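Local coordinates for mandelate racemase/muconate lactonizing enzyme family protein (Azoarcus sp., PDB 2QDE), which belongs to the enolase superfamily, pairing an enolase-like N-terminal domain with a TIM-barrel-type domain, and carries a barium ion in its metal site, at residues N348-E353 and L365-N370. Numbering follows the deposited sequence.
Sequences NVPRFE and LGIELN
With chi1 at 60°, Asn348 tucks CG between the two main-chain arms of the residue, and a modest twist at chi2 turns the carboxamide toward Gly366 and Glu368. Both segments belong to the TIM-barrel-like C-terminal region of the enolase superfamily, where the amide joins the loop leading into strand 351-353 to the one preceding helix 371-377. Two bonds fix its rotation by using both ends of the group. OD1 of Asn348 accepts from Glu368 N at 2.9 Å, with an N-H...O angle of 157°. ND2 of Asn348 donates to Gly366 O, also at 2.9 Å. This second bond is more bent, its angle being 135°, and the acceptor is tilted out of the amide plane. The carboxamide therefore bonds the main-chain O before Ile367 and the main-chain N after it. A backbone bond between Glu368 and Leu347 continues the link. Glu368 has CG beside its backbone N, and this methylene lies 3.8 Å from Asn348 OD1 before the chain bends at chi2. On the apolar side, Ile367 also packs on Leu304 and Ser307 of helix 303-315, and it crosses Pro350 at about a right angle, CD1 of Ile367 lying 4.0 Å from CD of Pro350.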
loop_
_atom_site.group_PDB
_atom_site.type_symbol
_atom_site.label_atom_id
_atom_site.label_comp_id
_atom_site.label_asym_id
_atom_site.label_seq_id
_atom_site.Cartn_x
_atom_site.Cartn_y
_atom_site.Cartn_z
ATOM N N ASN A 348 33.755 27.207 33.402
ATOM C CA ASN A 348 32.625 26.792 34.225
ATOM C C ASN A 348 31.794 25.691 33.556
ATOM O O ASN A 348 30.687 25.930 33.077
ATOM C CB ASN A 348 31.756 28.013 34.536
ATOM C CG ASN A 348 31.215 28.684 33.280
ATOM O OD1 ASN A 348 31.858 28.691 32.224
ATOM N ND2 ASN A 348 30.030 29.263 33.395
ATOM N N VAL A 349 32.346 24.484 33.538
ATOM C CA VAL A 349 31.694 23.327 32.939
ATOM C C VAL A 349 30.315 23.086 33.561
ATOM O O VAL A 349 30.153 23.189 34.777
ATOM C CB VAL A 349 32.546 22.055 33.150
ATOM C CG1 VAL A 349 31.945 20.886 32.389
ATOM C CG2 VAL A 349 33.978 22.302 32.687
ATOM N N PRO A 350 29.300 22.784 32.732
ATOM C CA PRO A 350 27.967 22.535 33.294
ATOM C C PRO A 350 28.057 21.449 34.365
ATOM O O PRO A 350 28.853 20.511 34.248
ATOM C CB PRO A 350 27.163 22.096 32.077
ATOM C CG PRO A 350 27.764 22.926 30.984
ATOM C CD PRO A 350 29.252 22.816 31.258
ATOM N N ARG A 351 27.234 21.574 35.400
ATOM C CA ARG A 351 27.250 20.625 36.505
ATOM C C ARG A 351 26.729 19.215 36.212
ATOM O O ARG A 351 25.568 19.020 35.853
ATOM C CB ARG A 351 26.490 21.216 37.697
ATOM C CG ARG A 351 26.451 20.315 38.919
ATOM C CD ARG A 351 26.355 21.135 40.196
ATOM N NE ARG A 351 25.011 21.637 40.480
ATOM C CZ ARG A 351 24.098 20.971 41.189
ATOM N NH1 ARG A 351 24.384 19.771 41.682
ATOM N NH2 ARG A 351 22.909 21.511 41.427
ATOM N N PHE A 352 27.617 18.240 36.377
ATOM C CA PHE A 352 27.298 16.828 36.196
ATOM C C PHE A 352 27.467 16.265 37.601
ATOM O O PHE A 352 28.590 16.188 38.108
ATOM C CB PHE A 352 28.305 16.155 35.268
ATOM C CG PHE A 352 28.136 16.506 33.820
ATOM C CD1 PHE A 352 27.249 15.792 33.016
ATOM C CD2 PHE A 352 28.886 17.532 33.251
ATOM C CE1 PHE A 352 27.111 16.096 31.662
ATOM C CE2 PHE A 352 28.759 17.848 31.901
ATOM C CZ PHE A 352 27.872 17.125 31.101
ATOM N N GLU A 353 26.366 15.872 38.229
ATOM C CA GLU A 353 26.431 15.344 39.583
ATOM C C GLU A 353 25.335 14.317 39.868
ATOM O O GLU A 353 24.176 14.519 39.505
ATOM C CB GLU A 353 26.320 16.503 40.576
ATOM C CG GLU A 353 26.627 16.127 42.017
ATOM C CD GLU A 353 26.242 17.227 42.986
ATOM O OE1 GLU A 353 26.512 18.410 42.679
ATOM O OE2 GLU A 353 25.672 16.912 44.054
ATOM N N LEU A 365 24.787 30.699 26.214
ATOM C CA LEU A 365 25.066 29.304 26.553
ATOM C C LEU A 365 25.618 29.199 27.975
ATOM O O LEU A 365 25.801 28.098 28.498
ATOM C CB LEU A 365 26.059 28.692 25.558
ATOM C CG LEU A 365 25.518 28.474 24.141
ATOM C CD1 LEU A 365 26.659 28.142 23.195
ATOM C CD2 LEU A 365 24.480 27.347 24.157
ATOM N N GLY A 366 25.887 30.352 28.585
ATOM C CA GLY A 366 26.399 30.387 29.944
ATOM C C GLY A 366 27.795 29.826 30.153
ATOM O O GLY A 366 28.082 29.265 31.211
ATOM N N ILE A 367 28.661 29.982 29.154
ATOM C CA ILE A 367 30.028 29.478 29.229
ATOM C C ILE A 367 31.083 30.586 29.120
ATOM O O ILE A 367 30.951 31.513 28.315
ATOM C CB ILE A 367 30.300 28.445 28.102
ATOM C CG1 ILE A 367 29.353 27.246 28.249
ATOM C CG2 ILE A 367 31.760 27.996 28.138
ATOM C CD1 ILE A 367 29.570 26.433 29.506
ATOM N N GLU A 368 32.130 30.460 29.929
ATOM C CA GLU A 368 33.256 31.400 29.949
ATOM C C GLU A 368 34.481 30.617 29.486
ATOM O O GLU A 368 34.894 29.661 30.145
ATOM C CB GLU A 368 33.510 31.902 31.369
ATOM C CG GLU A 368 32.296 32.464 32.064
ATOM C CD GLU A 368 32.098 33.928 31.779
ATOM O OE1 GLU A 368 32.257 34.333 30.603
ATOM O OE2 GLU A 368 31.779 34.676 32.730
ATOM N N LEU A 369 35.061 31.018 28.364
ATOM C CA LEU A 369 36.222 30.316 27.833
ATOM C C LEU A 369 37.546 30.633 28.517
ATOM O O LEU A 369 37.828 31.779 28.874
ATOM C CB LEU A 369 36.385 30.593 26.333
ATOM C CG LEU A 369 35.515 29.841 25.324
ATOM C CD1 LEU A 369 35.934 30.232 23.917
ATOM C CD2 LEU A 369 35.667 28.338 25.512
ATOM N N ASN A 370 38.352 29.598 28.705
ATOM C CA ASN A 370 39.674 29.769 29.272
ATOM C C ASN A 370 40.481 30.076 28.009
ATOM O O ASN A 370 40.940 29.162 27.328
ATOM C CB ASN A 370 40.148 28.462 29.910
ATOM C CG ASN A 370 41.551 28.565 30.475
ATOM O OD1 ASN A 370 42.373 29.339 29.982
ATOM N ND2 ASN A 370 41.839 27.769 31.497
#